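Local coordinates for 16S rRNA processing protein (Pseudomonas aeruginosa, PDB 2F1L) that probably serves as an accessory factor in the final step of 30S ribosomal subunit assembly and in efficient processing of 16S rRNA, at residues A[70-74]-A[75-79]; A[137-141]-A[142-146]; A[153-157]-A[158-162]; A[162-166]-A[167-171]. All coordinates share one frame; numbering follows the deposited sequence.

Interaction 1: A[70-74]-A[75-79]; sequences GRLHG and KVLAA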
loop_
_atom_site.group_PDB
_atom_site.type_symbol
_atom_site.label_atom_id
_atom_site.label_comp_id
_atom_site.label_asym_id
_atom_site.label_seq_id
_atom_site.Cartn_x
_atom_site.Cartn_y
_atom_site.Cartn_z
ATOM N N GLY A 70 -9.618 -13.544 16.569
ATOM C CA GLY A 70 -9.598 -13.590 15.115
ATOM C C GLY A 70 -8.266 -14.035 14.525
ATOM O O GLY A 70 -7.324 -14.372 15.234
ATOM N N ARG A 71 -8.223 -14.060 13.197
ATOM C CA ARG A 71 -7.023 -14.402 12.458
ATOM C C ARG A 71 -7.175 -14.003 11.008
ATOM O O ARG A 71 -8.303 -13.782 10.527
ATOM C CB ARG A 71 -6.745 -15.887 12.544
ATOM C CG ARG A 71 -7.912 -16.765 12.115
ATOM C CD ARG A 71 -7.464 -18.184 11.752
ATOM N NE ARG A 71 -6.662 -18.118 10.543
ATOM C CZ ARG A 71 -5.946 -19.110 10.030
ATOM N NH1 ARG A 71 -5.936 -20.338 10.565
ATOM N NH2 ARG A 71 -5.228 -18.858 8.940
ATOM N N LEU A 72 -6.027 -13.896 10.336
ATOM C CA LEU A 72 -5.974 -13.685 8.908
ATOM C C LEU A 72 -6.167 -15.018 8.155
ATOM O O LEU A 72 -5.691 -16.067 8.571
ATOM C CB LEU A 72 -4.613 -13.138 8.496
ATOM C CG LEU A 72 -4.005 -11.862 9.060
ATOM C CD1 LEU A 72 -2.734 -11.544 8.278
ATOM C CD2 LEU A 72 -4.947 -10.726 8.959
ATOM N N HIS A 73 -6.868 -14.928 7.043
ATOM C CA HIS A 73 -6.915 -15.956 6.030
ATOM C C HIS A 73 -6.482 -15.286 4.714
ATOM O O HIS A 73 -7.261 -14.644 4.049
ATOM C CB HIS A 73 -8.328 -16.517 5.909
ATOM C CG HIS A 73 -8.773 -17.318 7.093
ATOM N ND1 HIS A 73 -8.353 -18.620 7.317
ATOM C CD2 HIS A 73 -9.650 -17.030 8.089
ATOM C CE1 HIS A 73 -8.935 -19.091 8.412
ATOM N NE2 HIS A 73 -9.725 -18.149 8.904
ATOM N N GLY A 74 -5.214 -15.383 4.365
ATOM C CA GLY A 74 -4.694 -14.654 3.230
ATOM C C GLY A 74 -4.585 -13.207 3.623
ATOM O O GLY A 74 -3.872 -12.870 4.585
ATOM N N LYS A 75 -5.344 -12.366 2.934
ATOM C CA LYS A 75 -5.329 -10.944 3.238
ATOM C C LYS A 75 -6.668 -10.460 3.787
ATOM O O LYS A 75 -6.839 -9.299 3.998
ATOM C CB LYS A 75 -4.920 -10.157 2.007
ATOM C CG LYS A 75 -3.484 -10.448 1.529
ATOM C CD LYS A 75 -2.458 -9.757 2.385
ATOM C CE LYS A 75 -2.265 -8.296 1.996
ATOM N NZ LYS A 75 -1.759 -8.196 0.575
ATOM N N VAL A 76 -7.617 -11.346 4.045
ATOM C CA VAL A 76 -8.799 -10.949 4.816
ATOM C C VAL A 76 -8.732 -11.541 6.190
ATOM O O VAL A 76 -7.939 -12.460 6.428
ATOM C CB VAL A 76 -10.098 -11.459 4.213
ATOM C CG1 VAL A 76 -10.330 -10.829 2.818
ATOM C CG2 VAL A 76 -10.111 -13.010 4.147
ATOM N N LEU A 77 -9.596 -11.066 7.083
ATOM C CA LEU A 77 -9.626 -11.576 8.420
ATOM C C LEU A 77 -10.934 -12.288 8.703
ATOM O O LEU A 77 -11.957 -11.937 8.123
ATOM C CB LEU A 77 -9.508 -10.447 9.408
ATOM C CG LEU A 77 -8.111 -9.920 9.685
ATOM C CD1 LEU A 77 -7.659 -9.089 8.516
ATOM C CD2 LEU A 77 -8.123 -9.035 10.949
ATOM N N ALA A 78 -10.895 -13.244 9.633
ATOM C CA ALA A 78 -12.103 -13.793 10.276
ATOM C C ALA A 78 -12.100 -13.404 11.750
ATOM O O ALA A 78 -11.089 -13.520 12.450
ATOM C CB ALA A 78 -12.178 -15.314 10.129
ATOM N N ALA A 79 -13.246 -12.951 12.210
ATOM C CA ALA A 79 -13.375 -12.388 13.531
ATOM C C ALA A 79 -14.559 -13.027 14.233
ATOM O O ALA A 79 -15.599 -13.212 13.614
ATOM C CB ALA A 79 -13.599 -10.922 13.412
#

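Interaction 2: A[137-141]-A[142-146]; sequences LLETG and ANDVM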
loop_
_atom_site.group_PDB
_atom_site.type_symbol
_atom_site.label_atom_id
_atom_site.label_comp_id
_atom_site.label_asym_id
_atom_site.label_seq_id
_atom_site.Cartn_x
_atom_site.Cartn_y
_atom_site.Cartn_z
ATOM N N LEU A 137 14.831 2.684 7.171
ATOM C CA LEU A 137 13.570 3.134 6.604
ATOM C C LEU A 137 13.795 4.432 5.884
ATOM O O LEU A 137 14.725 5.146 6.196
ATOM C CB LEU A 137 12.489 3.292 7.676
ATOM C CG LEU A 137 11.803 1.932 7.850
ATOM C CD1 LEU A 137 12.546 1.140 8.861
ATOM C CD2 LEU A 137 10.370 2.045 8.256
ATOM N N LEU A 138 12.962 4.709 4.894
ATOM C CA LEU A 138 13.059 5.951 4.138
ATOM C C LEU A 138 11.765 6.715 4.232
ATOM O O LEU A 138 10.697 6.151 4.171
ATOM C CB LEU A 138 13.339 5.698 2.657
ATOM C CG LEU A 138 14.588 4.918 2.258
ATOM C CD1 LEU A 138 14.596 4.757 0.734
ATOM C CD2 LEU A 138 15.896 5.548 2.714
ATOM N N GLU A 139 11.881 8.016 4.372
ATOM C CA GLU A 139 10.753 8.902 4.278
ATOM C C GLU A 139 10.659 9.253 2.782
ATOM O O GLU A 139 11.667 9.551 2.149
ATOM C CB GLU A 139 11.046 10.078 5.196
ATOM C CG GLU A 139 9.913 11.050 5.504
ATOM C CD GLU A 139 10.454 12.291 6.206
ATOM O OE1 GLU A 139 11.378 12.123 7.037
ATOM O OE2 GLU A 139 9.999 13.418 5.897
ATOM N N THR A 140 9.456 9.204 2.228
ATOM C CA THR A 140 9.251 9.323 0.807
ATOM C C THR A 140 8.243 10.392 0.376
ATOM O O THR A 140 7.986 10.563 -0.819
ATOM C CB THR A 140 8.648 8.035 0.266
ATOM O OG1 THR A 140 7.288 7.942 0.721
ATOM C CG2 THR A 140 9.438 6.800 0.724
ATOM N N GLY A 141 7.628 11.091 1.303
ATOM C CA GLY A 141 6.520 11.948 0.903
ATOM C C GLY A 141 5.198 11.195 0.705
ATOM O O GLY A 141 4.179 11.797 0.447
ATOM N N ALA A 142 5.208 9.878 0.795
ATOM C CA ALA A 142 3.982 9.100 0.881
ATOM C C ALA A 142 4.252 8.037 1.970
ATOM O O ALA A 142 4.779 8.351 3.009
ATOM C CB ALA A 142 3.674 8.470 -0.498
ATOM N N ASN A 143 4.007 6.771 1.726
ATOM C CA ASN A 143 4.357 5.770 2.722
ATOM C C ASN A 143 5.847 5.682 2.910
ATOM O O ASN A 143 6.608 5.880 1.974
ATOM C CB ASN A 143 3.837 4.418 2.261
ATOM C CG ASN A 143 2.428 4.511 1.867
ATOM O OD1 ASN A 143 1.603 4.763 2.756
ATOM N ND2 ASN A 143 2.121 4.461 0.517
ATOM N N ASP A 144 6.264 5.344 4.124
ATOM C CA ASP A 144 7.651 5.003 4.376
ATOM C C ASP A 144 8.056 3.719 3.656
ATOM O O ASP A 144 7.238 2.825 3.445
ATOM C CB ASP A 144 7.863 4.833 5.865
ATOM C CG ASP A 144 7.678 6.119 6.626
ATOM O OD1 ASP A 144 8.030 7.178 6.070
ATOM O OD2 ASP A 144 7.196 6.072 7.784
ATOM N N VAL A 145 9.319 3.623 3.287
ATOM C CA VAL A 145 9.827 2.442 2.614
ATOM C C VAL A 145 10.830 1.780 3.503
ATOM O O VAL A 145 11.608 2.451 4.171
ATOM C CB VAL A 145 10.490 2.829 1.287
ATOM C CG1 VAL A 145 11.315 1.687 0.745
ATOM C CG2 VAL A 145 9.401 3.268 0.265
HETATM N N MSE A 146 10.824 0.459 3.510
HETATM C CA MSE A 146 11.787 -0.336 4.262
HETATM C C MSE A 146 12.846 -0.837 3.328
HETATM O O MSE A 146 12.549 -1.485 2.341
HETATM C CB MSE A 146 11.105 -1.520 4.889
HETATM C CG MSE A 146 10.061 -1.128 5.871
HETATM SE SE MSE A 146 8.816 -2.641 6.300
HETATM C CE MSE A 146 8.007 -3.095 4.565
HETATM O O HOH W 1 7.329 8.489 4.128
#

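Interaction 3: A[153-157]-A[158-162]; sequences GSLDD and RERLL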
loop_
_atom_site.group_PDB
_atom_site.type_symbol
_atom_site.label_atom_id
_atom_site.label_comp_id
_atom_site.label_asym_id
_atom_site.label_seq_id
_atom_site.Cartn_x
_atom_site.Cartn_y
_atom_site.Cartn_z
ATOM N N GLY A 153 21.505 -16.034 5.492
ATOM C CA GLY A 153 20.402 -16.986 5.336
ATOM C C GLY A 153 19.312 -16.515 4.372
ATOM O O GLY A 153 18.377 -17.257 4.100
ATOM N N SER A 154 19.427 -15.273 3.867
ATOM C CA SER A 154 18.470 -14.681 2.891
ATOM C C SER A 154 18.339 -15.577 1.672
ATOM O O SER A 154 19.280 -16.241 1.279
ATOM C CB SER A 154 18.922 -13.267 2.435
ATOM O OG SER A 154 18.247 -12.782 1.259
ATOM N N LEU A 155 17.165 -15.547 1.074
ATOM C CA LEU A 155 16.885 -16.187 -0.206
ATOM C C LEU A 155 17.875 -15.886 -1.337
ATOM O O LEU A 155 18.221 -16.780 -2.104
ATOM C CB LEU A 155 15.533 -15.695 -0.669
ATOM C CG LEU A 155 14.915 -16.250 -1.935
ATOM C CD1 LEU A 155 14.523 -17.683 -1.674
ATOM C CD2 LEU A 155 13.695 -15.376 -2.268
ATOM N N ASP A 156 18.302 -14.634 -1.471
ATOM C CA ASP A 156 19.262 -14.282 -2.519
ATOM C C ASP A 156 20.173 -13.126 -2.098
ATOM O O ASP A 156 20.469 -12.990 -0.926
ATOM C CB ASP A 156 18.524 -14.009 -3.837
ATOM C CG ASP A 156 17.500 -12.877 -3.734
ATOM O OD1 ASP A 156 17.644 -11.962 -2.881
ATOM O OD2 ASP A 156 16.551 -12.902 -4.547
ATOM N N ASP A 157 20.607 -12.319 -3.065
ATOM C CA ASP A 157 21.620 -11.281 -2.895
ATOM C C ASP A 157 21.055 -9.907 -3.059
ATOM O O ASP A 157 21.814 -8.922 -3.024
ATOM C CB ASP A 157 22.706 -11.450 -3.963
ATOM C CG ASP A 157 23.765 -12.420 -3.546
ATOM O OD1 ASP A 157 23.618 -12.965 -2.430
ATOM O OD2 ASP A 157 24.741 -12.629 -4.314
ATOM N N ARG A 158 19.732 -9.835 -3.230
ATOM C CA ARG A 158 19.086 -8.628 -3.693
ATOM C C ARG A 158 18.602 -7.801 -2.546
ATOM O O ARG A 158 17.925 -8.322 -1.651
ATOM C CB ARG A 158 17.847 -8.957 -4.529
ATOM C CG ARG A 158 18.106 -9.529 -5.906
ATOM C CD ARG A 158 16.789 -9.650 -6.667
ATOM N NE ARG A 158 16.225 -8.317 -6.871
ATOM C CZ ARG A 158 14.940 -8.004 -6.796
ATOM N NH1 ARG A 158 14.016 -8.904 -6.507
ATOM N NH2 ARG A 158 14.588 -6.755 -6.983
ATOM N N GLU A 159 18.873 -6.501 -2.620
ATOM C CA GLU A 159 18.223 -5.536 -1.743
ATOM C C GLU A 159 16.808 -5.312 -2.268
ATOM O O GLU A 159 16.569 -5.346 -3.471
ATOM C CB GLU A 159 19.011 -4.220 -1.667
ATOM C CG GLU A 159 18.200 -3.007 -1.264
ATOM C CD GLU A 159 18.981 -1.718 -1.409
ATOM O OE1 GLU A 159 19.996 -1.587 -0.714
ATOM O OE2 GLU A 159 18.572 -0.834 -2.208
ATOM N N ARG A 160 15.866 -5.090 -1.360
ATOM C CA ARG A 160 14.510 -4.822 -1.757
ATOM C C ARG A 160 13.928 -3.632 -1.031
ATOM O O ARG A 160 14.386 -3.249 0.024
ATOM C CB ARG A 160 13.649 -6.052 -1.502
ATOM C CG ARG A 160 13.900 -7.181 -2.460
ATOM C CD ARG A 160 13.051 -8.343 -2.083
ATOM N NE ARG A 160 13.161 -9.459 -3.020
ATOM C CZ ARG A 160 14.159 -10.323 -2.998
ATOM N NH1 ARG A 160 15.144 -10.176 -2.118
ATOM N NH2 ARG A 160 14.189 -11.319 -3.858
ATOM N N LEU A 161 12.890 -3.053 -1.599
ATOM C CA LEU A 161 12.327 -1.847 -1.029
ATOM C C LEU A 161 10.819 -1.996 -0.922
ATOM O O LEU A 161 10.091 -1.959 -1.937
ATOM C CB LEU A 161 12.701 -0.671 -1.905
ATOM C CG LEU A 161 14.205 -0.489 -1.954
ATOM C CD1 LEU A 161 14.610 -0.095 -3.359
ATOM C CD2 LEU A 161 14.667 0.524 -0.919
ATOM N N LEU A 162 10.362 -2.208 0.306
ATOM C CA LEU A 162 8.976 -2.576 0.546
ATOM C C LEU A 162 8.269 -1.401 1.171
ATOM O O LEU A 162 8.834 -0.706 1.975
ATOM C CB LEU A 162 8.886 -3.789 1.442
ATOM C CG LEU A 162 9.054 -5.157 0.777
ATOM C CD1 LEU A 162 10.365 -5.293 0.073
ATOM C CD2 LEU A 162 8.922 -6.241 1.853
#

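Interaction 4: A[162-166]-A[167-171]; sequences LPYTG and QCVLS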
loop_
_atom_site.group_PDB
_atom_site.type_symbol
_atom_site.label_atom_id
_atom_site.label_comp_id
_atom_site.label_asym_id
_atom_site.label_seq_id
_atom_site.Cartn_x
_atom_site.Cartn_y
_atom_site.Cartn_z
ATOM N N LEU A 162 10.362 -2.208 0.306
ATOM C CA LEU A 162 8.976 -2.576 0.546
ATOM C C LEU A 162 8.269 -1.401 1.171
ATOM O O LEU A 162 8.834 -0.706 1.975
ATOM C CB LEU A 162 8.886 -3.789 1.442
ATOM C CG LEU A 162 9.054 -5.157 0.777
ATOM C CD1 LEU A 162 10.365 -5.293 0.073
ATOM C CD2 LEU A 162 8.922 -6.241 1.853
ATOM N N PRO A 163 7.024 -1.168 0.778
ATOM C CA PRO A 163 6.224 -0.098 1.376
ATOM C C PRO A 163 5.731 -0.495 2.757
ATOM O O PRO A 163 5.302 -1.644 2.970
ATOM C CB PRO A 163 5.062 0.025 0.409
ATOM C CG PRO A 163 4.869 -1.371 -0.093
ATOM C CD PRO A 163 6.269 -1.936 -0.230
ATOM N N TYR A 164 5.818 0.423 3.705
ATOM C CA TYR A 164 5.315 0.153 5.060
ATOM C C TYR A 164 3.833 0.493 5.049
ATOM O O TYR A 164 3.425 1.614 5.379
ATOM C CB TYR A 164 6.062 0.981 6.132
ATOM C CG TYR A 164 5.598 0.655 7.528
ATOM C CD1 TYR A 164 6.037 -0.474 8.187
ATOM C CD2 TYR A 164 4.667 1.448 8.166
ATOM C CE1 TYR A 164 5.583 -0.798 9.461
ATOM C CE2 TYR A 164 4.198 1.134 9.409
ATOM C CZ TYR A 164 4.663 0.009 10.065
ATOM O OH TYR A 164 4.177 -0.278 11.333
ATOM N N THR A 165 3.047 -0.464 4.594
ATOM C CA THR A 165 1.585 -0.386 4.594
ATOM C C THR A 165 1.055 -1.783 4.898
ATOM O O THR A 165 1.778 -2.769 4.749
ATOM C CB THR A 165 1.038 -0.043 3.219
ATOM O OG1 THR A 165 1.348 -1.110 2.301
ATOM C CG2 THR A 165 1.639 1.238 2.712
ATOM N N GLY A 166 -0.213 -1.863 5.263
ATOM C CA GLY A 166 -0.868 -3.132 5.580
ATOM C C GLY A 166 -1.115 -4.048 4.386
ATOM O O GLY A 166 -1.290 -5.250 4.565
ATOM N N GLN A 167 -1.153 -3.498 3.171
ATOM C CA GLN A 167 -1.220 -4.347 2.020
ATOM C C GLN A 167 0.030 -5.198 1.948
ATOM O O GLN A 167 0.024 -6.307 1.334
ATOM C CB GLN A 167 -1.368 -3.508 0.737
ATOM C CG GLN A 167 -1.598 -4.352 -0.510
ATOM C CD GLN A 167 -1.932 -3.557 -1.758
ATOM O OE1 GLN A 167 -2.032 -4.143 -2.829
ATOM N NE2 GLN A 167 -2.123 -2.247 -1.636
ATOM N N CYS A 168 1.104 -4.668 2.553
ATOM C CA CYS A 168 2.413 -5.308 2.547
ATOM C C CYS A 168 2.809 -5.960 3.886
ATOM O O CYS A 168 3.185 -7.155 3.949
ATOM C CB CYS A 168 3.487 -4.308 2.162
ATOM S SG CYS A 168 5.130 -5.084 2.124
ATOM N N VAL A 169 2.757 -5.170 4.953
ATOM C CA VAL A 169 3.189 -5.656 6.275
ATOM C C VAL A 169 2.019 -6.337 6.929
ATOM O O VAL A 169 1.040 -5.686 7.268
ATOM C CB VAL A 169 3.690 -4.511 7.188
ATOM C CG1 VAL A 169 4.076 -5.069 8.589
ATOM C CG2 VAL A 169 4.869 -3.842 6.558
ATOM N N LEU A 170 2.105 -7.637 7.130
ATOM C CA LEU A 170 0.960 -8.355 7.717
ATOM C C LEU A 170 1.022 -8.434 9.250
ATOM O O LEU A 170 -0.015 -8.350 9.922
ATOM C CB LEU A 170 0.880 -9.776 7.143
ATOM C CG LEU A 170 0.902 -9.861 5.616
ATOM C CD1 LEU A 170 0.581 -11.226 5.168
ATOM C CD2 LEU A 170 -0.091 -8.878 5.034
ATOM N N SER A 171 2.223 -8.659 9.778
ATOM C CA SER A 171 2.398 -8.933 11.198
ATOM C C SER A 171 3.812 -8.532 11.570
ATOM O O SER A 171 4.735 -8.791 10.822
ATOM C CB SER A 171 2.240 -10.439 11.494
ATOM O OG SER A 171 1.003 -10.970 11.038
#

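Interaction 1: A[70-74]-A[75-79]
Arg71 O is met twice from the opposite strand: Ala78 N bonds to it at 2.8 Å, and Leu77 CA adds a CA-H...O contact at 3.3 Å. Arg71 N returns a bond to Ala78 O at 3.0 Å. Nearer the turn, His73 N reaches Val76 O at 2.8 Å, whereas the bond back from Val76 N to His73 O is weak. This is a tight antiparallel beta hairpin of the RimM N-terminal domain, closed by a type II' turn from His73 to Val76 with Gly74, at positive phi, on the first corner. Arg71, His73, Val76 and Ala78 share one face. There the Arg71 side chain curls along its own strand, and NE and NH2 both hold Leu72 O side-on; Leu72 O lies nearly in the guanidinium plane, 3.0 Å from Arg71 NE. The His73 ring lies against a guanidinium face, offset toward its rim, and its in-plane edge meets Ala78 CB, 3.7 Å from His73 CD2. Tyr30 stacks on the same imidazole. On the other face Leu72 and Leu77 run side by side. Lys75, bent at three torsions, carries NZ away to a salt bridge with Asp182.

Interaction 2: A[137-141]-A[142-146]
Thr140 OG1 works in both directions: it donates to Asn143 O over a short 2.5 Å and accepts from Ala142 N at 2.8 Å, the latter closing an ST turn. With chi1 at 71°, OG1 sits between the backbone N and the carbonyl carbon, while CG2 is turned to meet Val145 CG2 at 3.6 Å; the two side chains cross at about a right angle. One water ties the loop together further, accepting from Thr140 N at 2.9 Å and donating to Ala142 O at 2.8 Å. Its approach to Asp144 OD1 is modelled too short, and that link is doubtful. Behind this shell the strands fix the register. Leu138 N bonds to Val145 O at 2.7 Å, and Val145 N bonds back to Leu138 O at 3.0 Å. One residue further from the loop, Leu137 and the selenomethionine Met146 lie side by side, with Leu137 CD2 4.0 Å from Met146 CG. Glu139 turns outward to a salt bridge with Arg102 of the second subunit, and Phe41 of that subunit packs on Ala142 and Val145. What results is a beta hairpin whose loop joins strands 130-138 and 145-149 of the PRC barrel domain.

Interaction 3: A[153-157]-A[158-162]
From CB, the side chain of Asp156 heads toward segment 158-162, and its chi1 of 59° sets CG between the backbone N and the carbonyl carbon. CG lies in the plane of the Arg160 guanidinium, at its edge. OD1 accepts from Arg158 N at 3.0 Å, a donor that stands well above the carboxylate plane and closes an Asx turn over Asp157. The same OD1 also takes Arg160 NH1, at 3.2 Å on its syn side. OD2, likewise on the syn side, meets Arg160 NH2 at 2.9 Å. This is an end-on, two-nitrogen salt bridge, one nitrogen to each oxygen, with the two flat groups only 3° from coplanar, so the carboxylate is held against rotation. Arg160, extended from CG to NE, comes at it from the opposite direction. Arg158 CB brushes Asp156 OD1 at 3.4 Å, and Arg158 CZ lies over one face of the Arg160 guanidinium, offset toward the rim. Earlier in the loop, Ser154 OG donates to Asp156 O at 3.1 Å. Both arginines are also tied to the C-terminal end of the chain: Arg160 NH2 bonds to Ala185 O and Arg158 NH1 to Phe187 O. The loop leads out of strand 145-149 and ends here on strand 160-163, an outermost strand of the domain's sheet within the chain, where Arg160 is paired by backbone hydrogen bonding with Val148.

Interaction 4: A[162-166]-A[167-171]
Cys168 lies against both Leu162 and Pro163 where the chain of the PRC barrel domain leaves strand 160-163 for strand 169-173, the two outermost strands of the six-stranded sheet within this chain. The bend begins with an inverse gamma turn centred on Tyr164, whose bond from Thr165 N to Pro163 O is weak. It then tightens on Thr165 O, which takes two backbone donors: Cys168 N at 3.0 Å, from well above the carbonyl plane, and Val169 N at 2.6 Å. With SG anti to the backbone N (chi1 -179°), the Cys168 sulfur faces Leu162, 4.0 Å from Leu162 CD2, while Cys168 CB rests 4.0 Å from Pro163 CG. Tyr164 and Val169 cross obliquely, touching through Tyr164 CD1 and Val169 CG2 at 3.9 Å. Met146 of strand 145-149 packs on both of them and on Leu162. Thr165 and Gln167 meet the second subunit: Thr165 packs on its Asn143 and Gln167 on its Pro163. Thr165 OG1 and Gln167 NE2 also hydrogen-bond to unidentified bound molecules, probably from the crystallisation liquor. Past the bend, a classic beta bulge sets Leu170 and Ser171 opposite the single residue Arg180 of strand 178-181. The Leu170 side chain still turns its end toward the bend, and its CD2 sits 3.8 Å from Gly166 O.

In the fold
The four contacts follow one another along the chain, interaction 1 in the RimM N-terminal domain and interactions 2, 3 and 4 in the PRC barrel domain. The latter three share a sheet: the hairpin of interaction 2 adjoins strand 160-163, which interaction 3 enters and interaction 4 leaves, the two overlapping at Leu162. Interaction 2 touches interaction 4, their centres about 12 Å apart, through backbone bonds of Met146 with Leu162 and Asp144 with Tyr164. Interactions 1 and 4, centres about 15 Å apart, meet between the two domains, where Lys75 NZ bonds to Gln167 O. All four reach the second subunit, and interactions 1 and 4 also join the two domains.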